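Local coordinates for putative protein-disulfide isomerase (PDB 3GN3) that is of unknown function but, as a putative protein-disulfide isomerase of the DsbA family, probably takes part in thiol-disulfide exchange, at residues E135-H138 with A139-H143; T144-A147 with R148-I152. All blocks are in the same frame, centred on the assembly; numbering follows the deposited sequence.

Interaction 1. Residues E135-H138 with A139-H143; sequences ELEH and AVKWH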
ATOM      1  N   GLU A 135      15.184  22.582  -7.391  1.00 49.95           N
ATOM      2  CA  GLU A 135      14.667  22.088  -6.112  1.00 49.91           C
ATOM      3  C   GLU A 135      13.210  21.579  -6.189  1.00 49.17           C
ATOM      4  O   GLU A 135      12.739  20.886  -5.285  1.00 49.06           O
ATOM      5  CB  GLU A 135      14.810  23.159  -5.032  1.00 50.27           C
ATOM      6  CG  GLU A 135      16.249  23.400  -4.594  1.00 53.02           C
ATOM      7  CD  GLU A 135      16.941  22.114  -4.117  1.00 57.28           C
ATOM      8  OE1 GLU A 135      16.558  21.600  -3.036  1.00 59.01           O
ATOM      9  OE2 GLU A 135      17.863  21.616  -4.821  1.00 58.06           O
ATOM     10  N   LEU A 136      12.529  21.903  -7.288  1.00 48.02           N
ATOM     11  CA  LEU A 136      11.107  21.634  -7.466  1.00 47.10           C
ATOM     12  C   LEU A 136      10.754  20.154  -7.683  1.00 47.04           C
ATOM     13  O   LEU A 136       9.604  19.756  -7.474  1.00 47.22           O
ATOM     14  CB  LEU A 136      10.594  22.466  -8.634  1.00 47.08           C
ATOM     15  CG  LEU A 136       9.119  22.740  -8.885  1.00 46.27           C
ATOM     16  CD1 LEU A 136       8.500  23.513  -7.745  1.00 44.24           C
ATOM     17  CD2 LEU A 136       9.013  23.506 -10.185  1.00 46.09           C
ATOM     18  N   GLU A 137      11.734  19.351  -8.103  1.00 46.29           N
ATOM     19  CA  GLU A 137      11.569  17.900  -8.237  1.00 45.18           C
ATOM     20  C   GLU A 137      11.123  17.271  -6.929  1.00 44.39           C
ATOM     21  O   GLU A 137      10.398  16.280  -6.941  1.00 44.47           O
ATOM     22  CB  GLU A 137      12.862  17.227  -8.701  1.00 45.15           C
ATOM     23  CG  GLU A 137      13.966  17.235  -7.652  1.00 46.56           C
ATOM     24  CD  GLU A 137      15.069  16.251  -7.953  1.00 49.09           C
ATOM     25  OE1 GLU A 137      15.781  16.420  -8.959  1.00 50.89           O
ATOM     26  OE2 GLU A 137      15.232  15.297  -7.177  1.00 51.72           O
ATOM     27  N   HIS A 138      11.550  17.847  -5.810  1.00 43.39           N
ATOM     28  CA  HIS A 138      11.196  17.323  -4.495  1.00 42.85           C
ATOM     29  C   HIS A 138       9.713  17.426  -4.151  1.00 41.81           C
ATOM     30  O   HIS A 138       9.163  16.508  -3.539  1.00 42.21           O
ATOM     31  CB  HIS A 138      12.081  17.936  -3.408  1.00 43.11           C
ATOM     32  CG  HIS A 138      13.509  17.524  -3.527  1.00 46.56           C
ATOM     33  ND1 HIS A 138      14.476  18.337  -4.091  1.00 50.37           N
ATOM     34  CD2 HIS A 138      14.126  16.354  -3.233  1.00 47.55           C
ATOM     35  CE1 HIS A 138      15.633  17.699  -4.106  1.00 49.62           C
ATOM     36  NE2 HIS A 138      15.445  16.493  -3.594  1.00 49.97           N
ATOM     37  N   ALA A 139       9.072  18.523  -4.556  1.00 40.46           N
ATOM     38  CA  ALA A 139       7.625  18.687  -4.385  1.00 39.15           C
ATOM     39  C   ALA A 139       6.876  17.646  -5.209  1.00 38.11           C
ATOM     40  O   ALA A 139       5.995  16.967  -4.674  1.00 38.30           O
ATOM     41  CB  ALA A 139       7.166  20.110  -4.748  1.00 38.60           C
ATOM     42  N   VAL A 140       7.234  17.523  -6.492  1.00 36.57           N
ATOM     43  CA  VAL A 140       6.729  16.450  -7.357  1.00 35.92           C
ATOM     44  C   VAL A 140       6.938  15.058  -6.735  1.00 35.96           C
ATOM     45  O   VAL A 140       6.029  14.230  -6.732  1.00 36.03           O
ATOM     46  CB  VAL A 140       7.368  16.487  -8.767  1.00 36.11           C
ATOM     47  CG1 VAL A 140       6.762  15.386  -9.672  1.00 35.41           C
ATOM     48  CG2 VAL A 140       7.213  17.878  -9.417  1.00 34.64           C
ATOM     49  N   LYS A 141       8.127  14.813  -6.192  1.00 35.57           N
ATOM     50  CA  LYS A 141       8.416  13.535  -5.539  1.00 35.34           C
ATOM     51  C   LYS A 141       7.561  13.331  -4.312  1.00 34.78           C
ATOM     52  O   LYS A 141       7.115  12.206  -4.071  1.00 35.28           O
ATOM     53  CB  LYS A 141       9.909  13.373  -5.184  1.00 35.11           C
ATOM     54  CG  LYS A 141      10.740  12.893  -6.361  1.00 34.72           C
ATOM     55  CD  LYS A 141      12.144  13.428  -6.294  1.00 34.07           C
ATOM     56  CE  LYS A 141      13.038  12.643  -7.232  1.00 35.50           C
ATOM     57  NZ  LYS A 141      14.468  12.672  -6.778  1.00 35.61           N
ATOM     58  N   TRP A 142       7.340  14.404  -3.546  1.00 33.74           N
ATOM     59  CA  TRP A 142       6.592  14.296  -2.292  1.00 32.70           C
ATOM     60  C   TRP A 142       5.141  13.823  -2.530  1.00 32.55           C
ATOM     61  O   TRP A 142       4.668  12.893  -1.862  1.00 31.74           O
ATOM     62  CB  TRP A 142       6.600  15.597  -1.478  1.00 32.30           C
ATOM     63  CG  TRP A 142       5.979  15.330  -0.131  1.00 31.61           C
ATOM     64  CD1 TRP A 142       6.636  14.945   0.999  1.00 31.62           C
ATOM     65  CD2 TRP A 142       4.580  15.346   0.206  1.00 29.60           C
ATOM     66  NE1 TRP A 142       5.742  14.742   2.029  1.00 31.91           N
ATOM     67  CE2 TRP A 142       4.471  14.963   1.568  1.00 30.66           C
ATOM     68  CE3 TRP A 142       3.413  15.632  -0.505  1.00 30.53           C
ATOM     69  CZ2 TRP A 142       3.235  14.857   2.233  1.00 29.32           C
ATOM     70  CZ3 TRP A 142       2.161  15.534   0.172  1.00 30.05           C
ATOM     71  CH2 TRP A 142       2.097  15.158   1.523  1.00 27.70           C
ATOM     72  N   HIS A 143       4.453  14.473  -3.478  1.00 31.99           N
ATOM     73  CA  HIS A 143       3.090  14.099  -3.838  1.00 31.66           C
ATOM     74  C   HIS A 143       3.014  12.660  -4.311  1.00 30.84           C
ATOM     75  O   HIS A 143       2.209  11.882  -3.803  1.00 30.61           O
ATOM     76  CB  HIS A 143       2.533  15.060  -4.877  1.00 31.70           C
ATOM     77  CG  HIS A 143       2.174  16.388  -4.292  1.00 34.84           C
ATOM     78  ND1 HIS A 143       0.899  16.694  -3.870  1.00 35.69           N
ATOM     79  CD2 HIS A 143       2.940  17.469  -3.998  1.00 35.71           C
ATOM     80  CE1 HIS A 143       0.887  17.918  -3.370  1.00 35.54           C
ATOM     81  NE2 HIS A 143       2.115  18.405  -3.429  1.00 36.11           N
TER
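Lys141 NZ meets Glu137 OE2 at 2.8 Å in a salt bridge set one helical turn apart, an i to i+4 pair on the first turns of helix 137-150. The two side chains run side by side and point the same way, and the ammonium reaches the carboxylate from above its plane, 38° out of it. With Glu137 CG between the backbone N and the carbonyl carbon (chi1 70°), the extended acid side chain lies alongside Lys141. Lys141, bent at chi2, first lays CD over Glu137 O at 3.4 Å and then carries NZ to the acid. The same two residues are also joined through their backbones, Lys141 N donating to Glu137 O at 2.8 Å, so the ion pair doubles an ordinary helical bond. Beside it, Glu137 CG lies over one face of the His138 imidazole, toward its rim, while ND1 of that ring makes a weak bond back to Glu135 O. Trp142 N closes the next turn on His138 O at 2.8 Å. Elsewhere on the helix surface, Leu136 and Ala139 pack on helix 63-73. Trp59 of a second subunit forms a cation-pi contact with Lys141, giving its charge an aromatic partner. Such an i to i+4 Glu-Lys bridge is a classic motif of alpha-helices, here at the start of one that borders a subunit interface.

Interaction 2. Residues T144-A147 with R148-I152; sequences TKYA and RQNGI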
ATOM      1  N   THR A 144       3.898  12.305  -5.234  1.00 29.96           N
ATOM      2  CA  THR A 144       3.931  10.973  -5.786  1.00 29.40           C
ATOM      3  C   THR A 144       4.195   9.920  -4.713  1.00 29.64           C
ATOM      4  O   THR A 144       3.433   8.949  -4.575  1.00 29.35           O
ATOM      5  CB  THR A 144       4.932  10.925  -6.893  1.00 29.44           C
ATOM      6  OG1 THR A 144       4.561  11.936  -7.836  1.00 28.88           O
ATOM      7  CG2 THR A 144       4.923   9.573  -7.574  1.00 27.62           C
ATOM      8  N   LYS A 145       5.230  10.158  -3.915  1.00 29.11           N
ATOM      9  CA  LYS A 145       5.572   9.280  -2.814  1.00 28.72           C
ATOM     10  C   LYS A 145       4.393   9.096  -1.813  1.00 28.08           C
ATOM     11  O   LYS A 145       4.118   7.978  -1.335  1.00 28.31           O
ATOM     12  CB  LYS A 145       6.834   9.822  -2.135  1.00 29.03           C
ATOM     13  CG  LYS A 145       7.587   8.810  -1.329  1.00 31.43           C
ATOM     14  CD  LYS A 145       8.854   9.412  -0.786  1.00 35.67           C
ATOM     15  CE  LYS A 145       9.396   8.585   0.375  1.00 38.55           C
ATOM     16  NZ  LYS A 145      10.829   8.917   0.644  1.00 40.31           N
ATOM     17  N   TYR A 146       3.688  10.184  -1.512  1.00 26.81           N
ATOM     18  CA  TYR A 146       2.609  10.148  -0.535  1.00 25.71           C
ATOM     19  C   TYR A 146       1.423   9.364  -1.104  1.00 25.37           C
ATOM     20  O   TYR A 146       0.825   8.512  -0.412  1.00 24.35           O
ATOM     21  CB  TYR A 146       2.218  11.578  -0.146  1.00 25.90           C
ATOM     22  CG  TYR A 146       1.175  11.698   0.933  1.00 24.94           C
ATOM     23  CD1 TYR A 146       1.478  11.426   2.270  1.00 25.62           C
ATOM     24  CD2 TYR A 146      -0.116  12.097   0.615  1.00 25.41           C
ATOM     25  CE1 TYR A 146       0.502  11.552   3.269  1.00 26.05           C
ATOM     26  CE2 TYR A 146      -1.097  12.221   1.585  1.00 26.27           C
ATOM     27  CZ  TYR A 146      -0.788  11.951   2.909  1.00 27.21           C
ATOM     28  OH  TYR A 146      -1.783  12.101   3.860  1.00 26.35           O
ATOM     29  N   ALA A 147       1.120   9.647  -2.376  1.00 25.04           N
ATOM     30  CA  ALA A 147       0.086   8.940  -3.139  1.00 24.90           C
ATOM     31  C   ALA A 147       0.349   7.428  -3.162  1.00 25.39           C
ATOM     32  O   ALA A 147      -0.494   6.621  -2.726  1.00 25.69           O
ATOM     33  CB  ALA A 147      -0.013   9.505  -4.548  1.00 23.70           C
ATOM     34  N   ARG A 148       1.520   7.053  -3.663  1.00 26.09           N
ATOM     35  CA  ARG A 148       1.970   5.660  -3.660  1.00 26.36           C
ATOM     36  C   ARG A 148       1.904   4.968  -2.292  1.00 27.10           C
ATOM     37  O   ARG A 148       1.445   3.829  -2.205  1.00 27.30           O
ATOM     38  CB  ARG A 148       3.364   5.552  -4.276  1.00 25.86           C
ATOM     39  CG  ARG A 148       3.338   5.880  -5.738  1.00 23.93           C
ATOM     40  CD  ARG A 148       4.728   6.101  -6.263  1.00 23.16           C
ATOM     41  NE  ARG A 148       4.723   6.231  -7.714  1.00 23.06           N
ATOM     42  CZ  ARG A 148       5.789   6.502  -8.464  1.00 24.07           C
ATOM     43  NH1 ARG A 148       6.983   6.709  -7.915  1.00 25.24           N
ATOM     44  NH2 ARG A 148       5.654   6.569  -9.783  1.00 24.94           N
ATOM     45  N   GLN A 149       2.344   5.640  -1.224  1.00 27.85           N
ATOM     46  CA  GLN A 149       2.314   5.018   0.120  1.00 28.15           C
ATOM     47  C   GLN A 149       0.881   4.705   0.551  1.00 28.62           C
ATOM     48  O   GLN A 149       0.622   3.712   1.255  1.00 28.98           O
ATOM     49  CB  GLN A 149       2.974   5.918   1.147  1.00 27.66           C
ATOM     50  CG  GLN A 149       3.202   5.247   2.491  1.00 28.31           C
ATOM     51  CD  GLN A 149       3.731   6.235   3.544  1.00 29.71           C
ATOM     52  OE1 GLN A 149       4.897   6.654   3.489  1.00 30.87           O
ATOM     53  NE2 GLN A 149       2.879   6.610   4.500  1.00 27.12           N
ATOM     54  N   ASN A 150      -0.044   5.559   0.117  1.00 28.44           N
ATOM     55  CA  ASN A 150      -1.451   5.387   0.430  1.00 29.17           C
ATOM     56  C   ASN A 150      -2.214   4.522  -0.583  1.00 29.41           C
ATOM     57  O   ASN A 150      -3.398   4.235  -0.382  1.00 29.95           O
ATOM     58  CB  ASN A 150      -2.119   6.750   0.665  1.00 28.56           C
ATOM     59  CG  ASN A 150      -1.740   7.339   2.015  1.00 30.01           C
ATOM     60  OD1 ASN A 150      -2.270   6.913   3.054  1.00 28.93           O
ATOM     61  ND2 ASN A 150      -0.797   8.315   2.018  1.00 28.83           N
ATOM     62  N   GLY A 151      -1.526   4.100  -1.648  1.00 29.22           N
ATOM     63  CA  GLY A 151      -2.084   3.215  -2.662  1.00 28.47           C
ATOM     64  C   GLY A 151      -3.109   3.891  -3.554  1.00 28.94           C
ATOM     65  O   GLY A 151      -3.983   3.232  -4.116  1.00 28.45           O
ATOM     66  N   ILE A 152      -2.998   5.207  -3.711  1.00 28.91           N
ATOM     67  CA  ILE A 152      -3.925   5.937  -4.577  1.00 28.80           C
ATOM     68  C   ILE A 152      -3.660   5.511  -6.006  1.00 28.87           C
ATOM     69  O   ILE A 152      -2.520   5.371  -6.394  1.00 29.29           O
ATOM     70  CB  ILE A 152      -3.783   7.495  -4.443  1.00 28.72           C
ATOM     71  CG1 ILE A 152      -3.785   7.942  -2.965  1.00 27.94           C
ATOM     72  CG2 ILE A 152      -4.873   8.194  -5.227  1.00 28.66           C
ATOM     73  CD1 ILE A 152      -4.929   7.379  -2.088  1.00 22.00           C
TER
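From Thr144 the backbone continues helix 137-150, and Arg148 N donates to Thr144 O at 2.8 Å in a nearly straight bond. Gly151 then takes a positive phi of 72° and the helix closes in a Schellman motif, with Ile152 N turned back to Ala147 O at 3.0 Å. Just before this turn, Tyr146 O receives two donors from one residue: Asn150 N at 3.1 Å and Asn150 ND2 at 2.9 Å, arriving from opposite faces of the carbonyl plane. The amide nitrogen also packs over the centre of the Tyr146 ring, 3.6 Å above it, with ring and amide planes 63° apart. Tyr146 OH is bonded to Glu19. On another side of the helix, Thr144 CG2 rests over the centre of the Arg148 guanidinium, 3.2 Å above its plane; the methyl is placed there by lying opposite the backbone N, leaving OG1 to bond Val140 O. Ile152 turns inward, its CG1 3.6 Å from Ala147 O. The Asn150 amide is thus held at both ends, ND2 by Tyr146 O within the helix and OD1 by Gln149 of a third subunit, while the tyrosine ring packs against ND2.

How the interactions relate
Interactions 1 and 2 are successive parts of helix 137-150, and their chemistry changes along it. Interaction 1 covers the opening turns and is partly buried, with an ion pair on the helix surface; interaction 2, whose centre lies 13 Å away, is buried and relies on backbone capping, an amide and the faces of flat groups. Trp142 and Tyr146, one from each contact, stack their rings and so continue one aromatic side of the helix across the junction. Against the fold, 135-143 packs on helix 63-73 and strand 48-54, whereas 144-152 meets strands 16-22 and 157-160. Both contacts touch the second subunit and also reach the third, the latter through hydrogen bonds in interaction 2.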